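Local coordinates for protein telomerase reverse transcriptase (Candida tropicalis MYA-3404, PDB 6ZD1) that probably extends chromosome ends by copying a template within the telomerase RNA into short telomeric DNA repeats, at residues A[74-79]-A[192-197]; A[580-585]-A[629-634]; A[584-589]-A[643-648]; A[595-600]-A[654-659]. All blocks are in the same frame, centred on the assembly; numbering follows the deposited sequence.

How the interactions relate
From the N terminus, interaction 1 comes first: it joins the loop before helix 79-93 to strand 193-197, closing a span of about 113 residues before the other three begin. Interactions 2 and 3 start from overlapping turns of helix 582-596, sharing Ala-584 and Leu-585, and reach to helix 609-637 and helix 642-664, which follow each other in the chain. They touch where Lys-583 CG lies 3.4 Å from Arg-644 NH1. Interaction 4 leaves the end of helix 582-596 for helix 642-664, so its span crosses those of interactions 2 and 3. Its nearest atoms lie about 6 Å from those of interaction 1, and Ser-598 touches Glu-184 of strand 180-184.

Interaction 1: A[74-79]-A[192-197]; sequences DYSTKF and KLFYFT
Ser-76 and Phe-196 form the tight part of this contact between the loop before helix 79-93 and strand 193-197. Ser-76 CB lies over one face of the Phe-196 ring in a CH-pi contact, 3.9 Å from its centroid, while Tyr-75 CB meets the edge of the same ring. With chi1 at 69°, Ser-76 OG sits between its backbone N and carbonyl carbon and bonds to Ile-73 O, in its own loop. Next to the serine, Thr-77 N donates a short bond of 2.6 Å to Tyr-195 O. The side chains of Thr-77 and Thr-197 cross at about a right angle, with Thr-77 OG1 3.6 Å from Thr-197 CG2.

Toward Phe-79 the packing is looser. There a water donates to Thr-77 O at 3.0 Å and accepts from Tyr-195 N at 3.2 Å, and Tyr-195 CE1 stands at the edge of the partly exposed Phe-79 ring, 4.2 Å from CD1. The arrangement docks a loop onto a two-stranded antiparallel hairpin of the telomerase RNA-binding region. Strand 180-184 pairs with strand 193-197, Phe-79 reaches helix 104-117, Tyr-195 OH bonds to Leu-116 O of that helix, and Tyr-75 rests on helix 198-216.

Interaction 2: A[580-585]-A[629-634]; sequences RSFKAL and TSFATI
Phe-582 and Ile-634 join the capped start of helix 582-596 to a kinked stretch of helix 609-637, a helix-helix contact in the helical C-terminal part of the protein. No hydrogen bond crosses it. The CH-pi contact comes from Ile-634, whose CG2 branch, turned anti to the backbone N, is the one laid over the centre of the Phe-582 ring, 3.6 Å from the centroid. Aromatic packing adds Phe-631: its ring meets Phe-582 obliquely, with centroids 5.3 Å apart and planes at 51°, and Phe-640 sets an edge-to-face partner against both rings. Aliphatic contact is supplied by Leu-585, whose CD2 lies 4.0 Å from Ile-634 CD1.

The polar interactions stay within or beside the segments. Ser-581 is the N-cap, its OG accepting a weak bond from Ala-584 N, and Phe-582 N donates to Asp-638 OD2 just past helix 609-637. The buried Ser-630 OG is satisfied by Ala-626 O one turn earlier; across the contact it merely packs against Leu-585, 4.0 Å from CD1.

Interaction 3: A[584-589]-A[643-648]; sequences ALFSNL and YRFMKF
Leu-589, whose CB touches Phe-648 CZ at 4.1 Å, is held in its helix by the shortest backbone bond of the two segments, from its N to Leu-585 O at 2.9 Å. Across the contact no hydrogen bond forms; helix 582-596 and helix 642-664 run almost parallel here, at 5° and 10.8 Å between the segment axes, and are joined by an aromatic cluster of Phe-586, Phe-645 and Phe-648.

Phe-586 points toward helix 642-664 and is met on several sides. Its ring and that of Phe-648 make an offset stack, with centroids 4.8 Å apart and planes at 24°. Phe-648 CG stands anti to the backbone N (chi1 170°), which sends its ring across to the neighbouring helix; Phe-586 CD1 lies over the centre of that ring, while Phe-648 CB covers a face of Phe-586. At the far end, Phe-586 CZ approaches Phe-645 CD1 to 3.5 Å, the two rings turned obliquely. The aliphatic Arg-644 CG lies at the ring edge, 4.2 Å from Phe-586 CD2.

Helix 609-637 adds Ile-627, which touches both Leu-589 and Phe-645, and Phe-640 meets the Phe-645 ring. Phe-648 CE1 also approaches the backbone, 3.3 Å from Phe-586 O.

Interaction 4: A[595-600]-A[654-659]; sequences SNLSEF and ETTIEK
Lys-659 NZ donates to Leu-597 O at 2.6 Å, and so ties helix 642-664 to an inverse gamma turn centred on Leu-597, where the chain leaves helix 582-596. The ammonium lies in the carbonyl plane, at a C=O...N angle of 159°. The lysine chain, extended from a first torsion of -166°, spans the gap to the turn, and its CE lies 3.6 Å from Glu-599 CG, with the two side chains crossing at about a right angle. The carboxylate of Glu-599 stays clear of the lysine, with OE2 5.2 Å from Lys-659 NZ. Leu-597 CD2 packs 4.0 Å from Thr-656 CA.

Further out, the turn rests on a weak bond of 3.1 Å from Ser-598 N to Asn-596 O. The buried ammonium has a second partner, a salt bridge to Glu-122 OE1, which probably offsets its charge. Thr-656 OG1 bonds to Ile-652 O and, linking back to helix 582-596, to Tyr-593 OH.

Interaction 1: A[74-79]-A[192-197]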
loop_
_atom_site.group_PDB
_atom_site.type_symbol
_atom_site.label_atom_id
_atom_site.label_comp_id
_atom_site.label_asym_id
_atom_site.label_seq_id
_atom_site.Cartn_x
_atom_site.Cartn_y
_atom_site.Cartn_z
ATOM N N ASP A 74 -5.524 3.483 21.026
ATOM C CA ASP A 74 -5.602 4.453 22.114
ATOM C C ASP A 74 -4.258 4.636 22.824
ATOM O O ASP A 74 -4.032 5.665 23.475
ATOM C CB ASP A 74 -6.717 4.038 23.067
ATOM C CG ASP A 74 -8.073 3.947 22.368
ATOM O OD1 ASP A 74 -8.296 4.701 21.390
ATOM O OD2 ASP A 74 -8.910 3.120 22.805
ATOM N N TYR A 75 -3.368 3.648 22.741
ATOM C CA TYR A 75 -2.026 3.800 23.297
ATOM C C TYR A 75 -1.158 4.786 22.515
ATOM O O TYR A 75 -0.137 5.248 23.039
ATOM C CB TYR A 75 -1.309 2.450 23.298
ATOM C CG TYR A 75 -1.913 1.378 24.168
ATOM C CD1 TYR A 75 -1.583 1.286 25.525
ATOM C CD2 TYR A 75 -2.780 0.440 23.638
ATOM C CE1 TYR A 75 -2.133 0.316 26.336
ATOM C CE2 TYR A 75 -3.308 -0.546 24.424
ATOM C CZ TYR A 75 -2.975 -0.617 25.773
ATOM O OH TYR A 75 -3.531 -1.600 26.560
ATOM N N SER A 76 -1.508 5.090 21.270
ATOM C CA SER A 76 -0.668 5.950 20.453
ATOM C C SER A 76 -0.634 7.362 21.023
ATOM O O SER A 76 -1.591 7.826 21.648
ATOM C CB SER A 76 -1.175 5.985 19.013
ATOM O OG SER A 76 -2.414 6.671 18.910
ATOM N N THR A 77 0.488 8.043 20.808
ATOM C CA THR A 77 0.584 9.433 21.229
ATOM C C THR A 77 -0.281 10.307 20.328
ATOM O O THR A 77 -0.213 10.205 19.099
ATOM C CB THR A 77 2.034 9.909 21.180
ATOM O OG1 THR A 77 2.868 8.997 21.906
ATOM C CG2 THR A 77 2.154 11.296 21.791
ATOM N N LYS A 78 -1.097 11.163 20.940
ATOM C CA LYS A 78 -1.935 12.066 20.166
ATOM C C LYS A 78 -1.069 12.951 19.279
ATOM O O LYS A 78 0.056 13.314 19.632
ATOM C CB LYS A 78 -2.794 12.929 21.091
ATOM C CG LYS A 78 -3.684 12.128 22.025
ATOM C CD LYS A 78 -4.474 11.077 21.258
ATOM C CE LYS A 78 -5.275 10.190 22.196
ATOM N NZ LYS A 78 -6.058 9.167 21.451
ATOM N N PHE A 79 -1.607 13.293 18.106
ATOM C CA PHE A 79 -0.800 13.990 17.113
ATOM C C PHE A 79 -0.360 15.364 17.605
ATOM O O PHE A 79 0.741 15.817 17.270
ATOM C CB PHE A 79 -1.568 14.114 15.797
ATOM C CG PHE A 79 -0.751 14.693 14.679
ATOM C CD1 PHE A 79 0.312 13.982 14.144
ATOM C CD2 PHE A 79 -1.038 15.947 14.167
ATOM C CE1 PHE A 79 1.075 14.509 13.119
ATOM C CE2 PHE A 79 -0.281 16.480 13.138
ATOM C CZ PHE A 79 0.779 15.759 12.615
ATOM N N LYS A 192 -4.705 7.942 8.411
ATOM C CA LYS A 192 -4.334 8.049 9.812
ATOM C C LYS A 192 -3.015 7.332 10.051
ATOM O O LYS A 192 -2.924 6.111 9.893
ATOM C CB LYS A 192 -5.431 7.459 10.697
ATOM C CG LYS A 192 -6.430 8.472 11.238
ATOM C CD LYS A 192 -7.332 9.026 10.146
ATOM C CE LYS A 192 -8.358 9.991 10.725
ATOM N NZ LYS A 192 -9.204 10.613 9.671
ATOM N N LEU A 193 -1.999 8.091 10.432
ATOM C CA LEU A 193 -0.732 7.539 10.878
ATOM C C LEU A 193 -0.672 7.650 12.391
ATOM O O LEU A 193 -1.177 8.614 12.975
ATOM C CB LEU A 193 0.449 8.270 10.241
ATOM C CG LEU A 193 0.739 7.824 8.809
ATOM C CD1 LEU A 193 1.674 8.797 8.136
ATOM C CD2 LEU A 193 1.334 6.432 8.811
ATOM N N PHE A 194 -0.080 6.647 13.027
ATOM C CA PHE A 194 -0.142 6.540 14.475
ATOM C C PHE A 194 1.248 6.389 15.062
ATOM O O PHE A 194 2.035 5.550 14.613
ATOM C CB PHE A 194 -1.048 5.382 14.872
ATOM C CG PHE A 194 -2.472 5.614 14.494
ATOM C CD1 PHE A 194 -3.124 4.775 13.607
ATOM C CD2 PHE A 194 -3.152 6.712 14.997
ATOM C CE1 PHE A 194 -4.443 5.014 13.265
ATOM C CE2 PHE A 194 -4.465 6.954 14.652
ATOM C CZ PHE A 194 -5.113 6.102 13.788
ATOM N N TYR A 195 1.547 7.229 16.049
ATOM C CA TYR A 195 2.836 7.243 16.722
ATOM C C TYR A 195 2.706 6.490 18.042
ATOM O O TYR A 195 2.023 6.951 18.965
ATOM C CB TYR A 195 3.305 8.680 16.945
ATOM C CG TYR A 195 3.589 9.447 15.671
ATOM C CD1 TYR A 195 2.557 9.925 14.870
ATOM C CD2 TYR A 195 4.893 9.709 15.277
ATOM C CE1 TYR A 195 2.823 10.631 13.707
ATOM C CE2 TYR A 195 5.166 10.414 14.124
ATOM C CZ TYR A 195 4.133 10.872 13.341
ATOM O OH TYR A 195 4.417 11.574 12.189
ATOM N N PHE A 196 3.349 5.330 18.123
ATOM C CA PHE A 196 3.486 4.577 19.362
ATOM C C PHE A 196 4.910 4.744 19.868
ATOM O O PHE A 196 5.863 4.529 19.112
ATOM C CB PHE A 196 3.178 3.091 19.153
ATOM C CG PHE A 196 1.770 2.814 18.716
ATOM C CD1 PHE A 196 0.784 2.543 19.651
ATOM C CD2 PHE A 196 1.433 2.813 17.371
ATOM C CE1 PHE A 196 -0.513 2.283 19.257
ATOM C CE2 PHE A 196 0.137 2.554 16.970
ATOM C CZ PHE A 196 -0.837 2.286 17.916
ATOM N N THR A 197 5.055 5.144 21.130
ATOM C CA THR A 197 6.380 5.194 21.732
ATOM C C THR A 197 6.990 3.799 21.746
ATOM O O THR A 197 6.287 2.797 21.902
ATOM C CB THR A 197 6.316 5.754 23.153
ATOM O OG1 THR A 197 5.627 4.833 24.003
ATOM C CG2 THR A 197 5.595 7.094 23.172
HETATM O O HOH W 1 -1.064 9.008 16.429
#

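Interaction 2: A[580-585]-A[629-634]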
loop_
_atom_site.group_PDB
_atom_site.type_symbol
_atom_site.label_atom_id
_atom_site.label_comp_id
_atom_site.label_asym_id
_atom_site.label_seq_id
_atom_site.Cartn_x
_atom_site.Cartn_y
_atom_site.Cartn_z
ATOM N N ARG A 580 -6.449 31.227 -3.092
ATOM C CA ARG A 580 -6.315 32.415 -3.922
ATOM C C ARG A 580 -5.260 32.261 -5.010
ATOM O O ARG A 580 -4.898 33.252 -5.653
ATOM C CB ARG A 580 -5.980 33.632 -3.057
ATOM C CG ARG A 580 -6.897 33.837 -1.867
ATOM C CD ARG A 580 -6.445 35.023 -1.022
ATOM N NE ARG A 580 -5.047 34.897 -0.614
ATOM C CZ ARG A 580 -4.056 35.652 -1.082
ATOM N NH1 ARG A 580 -4.304 36.606 -1.972
ATOM N NH2 ARG A 580 -2.816 35.456 -0.654
ATOM N N SER A 581 -4.755 31.050 -5.227
ATOM C CA SER A 581 -3.703 30.836 -6.211
ATOM C C SER A 581 -3.603 29.351 -6.507
ATOM O O SER A 581 -3.932 28.516 -5.662
ATOM C CB SER A 581 -2.353 31.363 -5.717
ATOM O OG SER A 581 -1.885 30.592 -4.626
ATOM N N PHE A 582 -3.133 29.029 -7.714
ATOM C CA PHE A 582 -2.971 27.628 -8.082
ATOM C C PHE A 582 -1.796 26.988 -7.359
ATOM O O PHE A 582 -1.841 25.792 -7.053
ATOM C CB PHE A 582 -2.801 27.486 -9.593
ATOM C CG PHE A 582 -4.081 27.634 -10.365
ATOM C CD1 PHE A 582 -4.987 26.588 -10.439
ATOM C CD2 PHE A 582 -4.375 28.818 -11.019
ATOM C CE1 PHE A 582 -6.163 26.723 -11.149
ATOM C CE2 PHE A 582 -5.549 28.960 -11.733
ATOM C CZ PHE A 582 -6.446 27.912 -11.798
ATOM N N LYS A 583 -0.739 27.756 -7.083
ATOM C CA LYS A 583 0.396 27.193 -6.360
ATOM C C LYS A 583 -0.034 26.665 -4.999
ATOM O O LYS A 583 0.339 25.552 -4.611
ATOM C CB LYS A 583 1.500 28.235 -6.201
ATOM C CG LYS A 583 2.833 27.635 -5.778
ATOM C CD LYS A 583 3.856 28.701 -5.433
ATOM C CE LYS A 583 3.502 29.415 -4.141
ATOM N NZ LYS A 583 4.567 30.380 -3.755
ATOM N N ALA A 584 -0.843 27.439 -4.270
ATOM C CA ALA A 584 -1.329 26.982 -2.973
ATOM C C ALA A 584 -2.265 25.792 -3.112
ATOM O O ALA A 584 -2.311 24.935 -2.223
ATOM C CB ALA A 584 -2.038 28.123 -2.244
ATOM N N LEU A 585 -2.991 25.706 -4.229
ATOM C CA LEU A 585 -3.887 24.577 -4.446
ATOM C C LEU A 585 -3.104 23.306 -4.745
ATOM O O LEU A 585 -3.465 22.221 -4.273
ATOM C CB LEU A 585 -4.854 24.883 -5.590
ATOM C CG LEU A 585 -5.759 23.712 -5.983
ATOM C CD1 LEU A 585 -6.899 23.565 -4.985
ATOM C CD2 LEU A 585 -6.286 23.856 -7.398
ATOM N N THR A 629 -13.516 21.741 -9.276
ATOM C CA THR A 629 -14.495 22.461 -8.465
ATOM C C THR A 629 -14.115 23.929 -8.294
ATOM O O THR A 629 -14.979 24.813 -8.360
ATOM C CB THR A 629 -14.648 21.788 -7.097
ATOM O OG1 THR A 629 -15.164 20.463 -7.267
ATOM C CG2 THR A 629 -15.596 22.580 -6.209
ATOM N N SER A 630 -12.828 24.215 -8.104
ATOM C CA SER A 630 -12.387 25.559 -7.753
ATOM C C SER A 630 -11.619 26.252 -8.870
ATOM O O SER A 630 -11.071 27.337 -8.644
ATOM C CB SER A 630 -11.526 25.516 -6.489
ATOM O OG SER A 630 -10.383 24.704 -6.687
ATOM N N PHE A 631 -11.579 25.674 -10.073
ATOM C CA PHE A 631 -10.778 26.268 -11.139
ATOM C C PHE A 631 -11.283 27.661 -11.497
ATOM O O PHE A 631 -10.497 28.608 -11.604
ATOM C CB PHE A 631 -10.773 25.366 -12.373
ATOM C CG PHE A 631 -9.883 25.864 -13.473
ATOM C CD1 PHE A 631 -8.533 25.553 -13.482
ATOM C CD2 PHE A 631 -10.391 26.660 -14.491
ATOM C CE1 PHE A 631 -7.704 26.016 -14.490
ATOM C CE2 PHE A 631 -9.568 27.127 -15.502
ATOM C CZ PHE A 631 -8.222 26.802 -15.503
ATOM N N ALA A 632 -12.595 27.805 -11.692
ATOM C CA ALA A 632 -13.136 29.100 -12.099
ATOM C C ALA A 632 -12.894 30.164 -11.036
ATOM O O ALA A 632 -12.557 31.311 -11.361
ATOM C CB ALA A 632 -14.627 28.976 -12.402
ATOM N N THR A 633 -13.035 29.799 -9.759
ATOM C CA THR A 633 -12.825 30.772 -8.692
ATOM C C THR A 633 -11.380 31.246 -8.667
ATOM O O THR A 633 -11.106 32.452 -8.629
ATOM C CB THR A 633 -13.197 30.168 -7.340
ATOM O OG1 THR A 633 -14.577 29.782 -7.345
ATOM C CG2 THR A 633 -12.956 31.188 -6.231
ATOM N N ILE A 634 -10.437 30.302 -8.703
ATOM C CA ILE A 634 -9.027 30.656 -8.626
ATOM C C ILE A 634 -8.586 31.358 -9.904
ATOM O O ILE A 634 -7.837 32.342 -9.859
ATOM C CB ILE A 634 -8.186 29.397 -8.345
ATOM C CG1 ILE A 634 -8.592 28.771 -7.009
ATOM C CG2 ILE A 634 -6.695 29.723 -8.359
ATOM C CD1 ILE A 634 -7.883 27.473 -6.700
#

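Interaction 3: A[584-589]-A[643-648]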
loop_
_atom_site.group_PDB
_atom_site.type_symbol
_atom_site.label_atom_id
_atom_site.label_comp_id
_atom_site.label_asym_id
_atom_site.label_seq_id
_atom_site.Cartn_x
_atom_site.Cartn_y
_atom_site.Cartn_z
ATOM N N ALA A 584 -0.843 27.439 -4.270
ATOM C CA ALA A 584 -1.329 26.982 -2.973
ATOM C C ALA A 584 -2.265 25.792 -3.112
ATOM O O ALA A 584 -2.311 24.935 -2.223
ATOM C CB ALA A 584 -2.038 28.123 -2.244
ATOM N N LEU A 585 -2.991 25.706 -4.229
ATOM C CA LEU A 585 -3.887 24.577 -4.446
ATOM C C LEU A 585 -3.104 23.306 -4.745
ATOM O O LEU A 585 -3.465 22.221 -4.273
ATOM C CB LEU A 585 -4.854 24.883 -5.590
ATOM C CG LEU A 585 -5.759 23.712 -5.983
ATOM C CD1 LEU A 585 -6.899 23.565 -4.985
ATOM C CD2 LEU A 585 -6.286 23.856 -7.398
ATOM N N PHE A 586 -2.037 23.417 -5.538
ATOM C CA PHE A 586 -1.287 22.227 -5.917
ATOM C C PHE A 586 -0.469 21.684 -4.752
ATOM O O PHE A 586 -0.340 20.464 -4.607
ATOM C CB PHE A 586 -0.389 22.545 -7.115
ATOM C CG PHE A 586 -1.150 22.890 -8.372
ATOM C CD1 PHE A 586 -2.429 22.395 -8.584
ATOM C CD2 PHE A 586 -0.585 23.709 -9.342
ATOM C CE1 PHE A 586 -3.132 22.710 -9.737
ATOM C CE2 PHE A 586 -1.279 24.025 -10.498
ATOM C CZ PHE A 586 -2.555 23.526 -10.695
ATOM N N SER A 587 0.054 22.563 -3.893
ATOM C CA SER A 587 0.792 22.101 -2.721
ATOM C C SER A 587 -0.126 21.380 -1.745
ATOM O O SER A 587 0.249 20.350 -1.174
ATOM C CB SER A 587 1.485 23.273 -2.029
ATOM O OG SER A 587 2.579 23.743 -2.795
ATOM N N ASN A 588 -1.322 21.921 -1.528
ATOM C CA ASN A 588 -2.280 21.263 -0.650
ATOM C C ASN A 588 -2.739 19.932 -1.236
ATOM O O ASN A 588 -2.821 18.927 -0.518
ATOM C CB ASN A 588 -3.466 22.192 -0.400
ATOM C CG ASN A 588 -4.503 21.581 0.509
ATOM O OD1 ASN A 588 -5.426 20.911 0.050
ATOM N ND2 ASN A 588 -4.360 21.811 1.808
ATOM N N LEU A 589 -3.023 19.898 -2.544
ATOM C CA LEU A 589 -3.465 18.655 -3.169
ATOM C C LEU A 589 -2.333 17.640 -3.267
ATOM O O LEU A 589 -2.588 16.431 -3.306
ATOM C CB LEU A 589 -4.051 18.930 -4.553
ATOM C CG LEU A 589 -5.391 19.665 -4.611
ATOM C CD1 LEU A 589 -5.824 19.859 -6.049
ATOM C CD2 LEU A 589 -6.463 18.926 -3.820
ATOM N N TYR A 643 2.605 25.069 -17.378
ATOM C CA TYR A 643 3.895 24.469 -17.050
ATOM C C TYR A 643 4.001 24.180 -15.559
ATOM O O TYR A 643 4.519 23.132 -15.162
ATOM C CB TYR A 643 5.034 25.381 -17.509
ATOM C CG TYR A 643 5.106 25.563 -19.010
ATOM C CD1 TYR A 643 5.348 24.480 -19.849
ATOM C CD2 TYR A 643 4.940 26.815 -19.590
ATOM C CE1 TYR A 643 5.416 24.637 -21.224
ATOM C CE2 TYR A 643 5.008 26.982 -20.965
ATOM C CZ TYR A 643 5.247 25.888 -21.774
ATOM O OH TYR A 643 5.317 26.045 -23.139
ATOM N N ARG A 644 3.471 25.074 -14.721
ATOM C CA ARG A 644 3.417 24.791 -13.290
ATOM C C ARG A 644 2.517 23.595 -13.013
ATOM O O ARG A 644 2.810 22.776 -12.134
ATOM C CB ARG A 644 2.927 26.026 -12.535
ATOM C CG ARG A 644 2.656 25.798 -11.062
ATOM C CD ARG A 644 2.231 27.088 -10.373
ATOM N NE ARG A 644 3.239 28.138 -10.497
ATOM C CZ ARG A 644 4.307 28.245 -9.712
ATOM N NH1 ARG A 644 4.515 27.357 -8.747
ATOM N NH2 ARG A 644 5.171 29.236 -9.893
ATOM N N PHE A 645 1.440 23.456 -13.789
ATOM C CA PHE A 645 0.539 22.326 -13.610
ATOM C C PHE A 645 1.199 21.015 -14.011
ATOM O O PHE A 645 0.909 19.970 -13.415
ATOM C CB PHE A 645 -0.736 22.548 -14.421
ATOM C CG PHE A 645 -1.717 21.414 -14.338
ATOM C CD1 PHE A 645 -2.283 21.058 -13.125
ATOM C CD2 PHE A 645 -2.090 20.719 -15.478
ATOM C CE1 PHE A 645 -3.197 20.020 -13.049
ATOM C CE2 PHE A 645 -3.003 19.680 -15.408
ATOM C CZ PHE A 645 -3.556 19.329 -14.191
HETATM N N MSE A 646 2.098 21.047 -14.989
HETATM C CA MSE A 646 2.731 19.822 -15.461
HETATM C C MSE A 646 3.766 19.325 -14.469
HETATM O O MSE A 646 3.896 18.119 -14.248
HETATM C CB MSE A 646 3.373 20.040 -16.820
HETATM C CG MSE A 646 2.361 20.121 -17.943
HETATM SE SE MSE A 646 3.199 20.433 -19.668
HETATM C CE MSE A 646 2.545 22.235 -19.991
ATOM N N LYS A 647 4.488 20.260 -13.855
ATOM C CA LYS A 647 5.374 19.885 -12.760
ATOM C C LYS A 647 4.582 19.219 -11.646
ATOM O O LYS A 647 5.026 18.216 -11.075
ATOM C CB LYS A 647 6.124 21.114 -12.244
ATOM C CG LYS A 647 7.181 21.620 -13.211
ATOM C CD LYS A 647 7.465 23.098 -13.015
ATOM C CE LYS A 647 8.385 23.617 -14.106
ATOM N NZ LYS A 647 8.437 25.101 -14.132
ATOM N N PHE A 648 3.391 19.745 -11.349
ATOM C CA PHE A 648 2.512 19.093 -10.383
ATOM C C PHE A 648 2.143 17.690 -10.845
ATOM O O PHE A 648 2.219 16.730 -10.069
ATOM C CB PHE A 648 1.257 19.943 -10.158
ATOM C CG PHE A 648 0.179 19.249 -9.368
ATOM C CD1 PHE A 648 0.236 19.201 -7.982
ATOM C CD2 PHE A 648 -0.902 18.663 -10.011
ATOM C CE1 PHE A 648 -0.763 18.574 -7.252
ATOM C CE2 PHE A 648 -1.905 18.031 -9.288
ATOM C CZ PHE A 648 -1.832 17.987 -7.905
#

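Interaction 4: A[595-600]-A[654-659]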
loop_
_atom_site.group_PDB
_atom_site.type_symbol
_atom_site.label_atom_id
_atom_site.label_comp_id
_atom_site.label_asym_id
_atom_site.label_seq_id
_atom_site.Cartn_x
_atom_site.Cartn_y
_atom_site.Cartn_z
ATOM N N SER A 595 -1.081 11.759 1.407
ATOM C CA SER A 595 -1.691 11.340 2.663
ATOM C C SER A 595 -2.626 10.155 2.461
ATOM O O SER A 595 -2.787 9.336 3.372
ATOM C CB SER A 595 -2.449 12.507 3.298
ATOM O OG SER A 595 -3.067 12.111 4.512
ATOM N N ASN A 596 -3.236 10.035 1.281
ATOM C CA ASN A 596 -4.162 8.946 1.017
ATOM C C ASN A 596 -3.545 7.819 0.203
ATOM O O ASN A 596 -4.192 6.783 0.027
ATOM C CB ASN A 596 -5.407 9.475 0.291
ATOM C CG ASN A 596 -6.217 10.423 1.150
ATOM O OD1 ASN A 596 -7.076 10.000 1.923
ATOM N ND2 ASN A 596 -5.939 11.713 1.027
ATOM N N LEU A 597 -2.312 7.981 -0.278
ATOM C CA LEU A 597 -1.663 6.961 -1.102
ATOM C C LEU A 597 -0.873 6.031 -0.187
ATOM O O LEU A 597 0.352 6.101 -0.077
ATOM C CB LEU A 597 -0.777 7.606 -2.158
ATOM C CG LEU A 597 -0.161 6.643 -3.175
ATOM C CD1 LEU A 597 -1.220 6.131 -4.145
ATOM C CD2 LEU A 597 0.999 7.297 -3.914
ATOM N N SER A 598 -1.599 5.138 0.476
ATOM C CA SER A 598 -0.997 4.236 1.442
ATOM C C SER A 598 -0.314 3.059 0.749
ATOM O O SER A 598 -0.606 2.719 -0.400
ATOM C CB SER A 598 -2.051 3.733 2.420
ATOM O OG SER A 598 -2.747 4.810 3.020
ATOM N N GLU A 599 0.606 2.425 1.483
ATOM C CA GLU A 599 1.406 1.349 0.906
ATOM C C GLU A 599 0.568 0.123 0.564
ATOM O O GLU A 599 0.834 -0.539 -0.446
ATOM C CB GLU A 599 2.528 0.953 1.871
ATOM C CG GLU A 599 3.582 2.027 2.093
ATOM C CD GLU A 599 4.656 1.606 3.086
ATOM O OE1 GLU A 599 4.631 0.442 3.545
ATOM O OE2 GLU A 599 5.527 2.444 3.410
ATOM N N PHE A 600 -0.461 -0.179 1.359
ATOM C CA PHE A 600 -1.214 -1.412 1.151
ATOM C C PHE A 600 -2.011 -1.390 -0.146
ATOM O O PHE A 600 -2.369 -2.458 -0.654
ATOM C CB PHE A 600 -2.156 -1.675 2.327
ATOM C CG PHE A 600 -2.988 -0.495 2.700
ATOM C CD1 PHE A 600 -4.003 -0.056 1.868
ATOM C CD2 PHE A 600 -2.754 0.186 3.876
ATOM C CE1 PHE A 600 -4.757 1.039 2.194
ATOM C CE2 PHE A 600 -3.515 1.279 4.210
ATOM C CZ PHE A 600 -4.506 1.707 3.353
ATOM N N GLU A 654 5.380 10.711 -10.519
ATOM C CA GLU A 654 6.633 10.159 -10.010
ATOM C C GLU A 654 6.455 9.548 -8.625
ATOM O O GLU A 654 7.006 8.478 -8.338
ATOM C CB GLU A 654 7.707 11.247 -9.971
ATOM C CG GLU A 654 8.757 11.149 -11.067
ATOM C CD GLU A 654 9.875 10.180 -10.726
ATOM O OE1 GLU A 654 9.797 9.524 -9.665
ATOM O OE2 GLU A 654 10.837 10.078 -11.517
ATOM N N THR A 655 5.719 10.224 -7.741
ATOM C CA THR A 655 5.535 9.693 -6.394
ATOM C C THR A 655 4.788 8.366 -6.424
ATOM O O THR A 655 5.143 7.426 -5.702
ATOM C CB THR A 655 4.799 10.704 -5.517
ATOM O OG1 THR A 655 5.462 11.973 -5.586
ATOM C CG2 THR A 655 4.787 10.231 -4.074
ATOM N N THR A 656 3.759 8.263 -7.268
ATOM C CA THR A 656 2.991 7.027 -7.347
ATOM C C THR A 656 3.858 5.881 -7.849
ATOM O O THR A 656 3.892 4.803 -7.246
ATOM C CB THR A 656 1.781 7.226 -8.263
ATOM O OG1 THR A 656 0.976 8.306 -7.773
ATOM C CG2 THR A 656 0.939 5.955 -8.333
ATOM N N ILE A 657 4.604 6.110 -8.932
ATOM C CA ILE A 657 5.436 5.048 -9.487
ATOM C C ILE A 657 6.527 4.661 -8.499
ATOM O O ILE A 657 6.808 3.474 -8.298
ATOM C CB ILE A 657 6.018 5.476 -10.845
ATOM C CG1 ILE A 657 4.894 5.717 -11.856
ATOM C CG2 ILE A 657 6.953 4.407 -11.378
ATOM C CD1 ILE A 657 4.056 4.487 -12.130
ATOM N N GLU A 658 7.133 5.655 -7.841
ATOM C CA GLU A 658 8.204 5.379 -6.890
ATOM C C GLU A 658 7.690 4.578 -5.701
ATOM O O GLU A 658 8.299 3.576 -5.304
ATOM C CB GLU A 658 8.827 6.697 -6.423
ATOM C CG GLU A 658 10.300 6.637 -6.032
ATOM C CD GLU A 658 10.515 6.295 -4.568
ATOM O OE1 GLU A 658 11.686 6.131 -4.159
ATOM O OE2 GLU A 658 9.516 6.191 -3.826
ATOM N N LYS A 659 6.549 4.981 -5.136
ATOM C CA LYS A 659 6.027 4.256 -3.983
ATOM C C LYS A 659 5.538 2.866 -4.371
ATOM O O LYS A 659 5.647 1.931 -3.572
ATOM C CB LYS A 659 4.908 5.059 -3.316
ATOM C CG LYS A 659 4.542 4.564 -1.927
ATOM C CD LYS A 659 3.712 5.583 -1.164
ATOM C CE LYS A 659 3.396 5.079 0.236
ATOM N NZ LYS A 659 2.712 6.106 1.070
#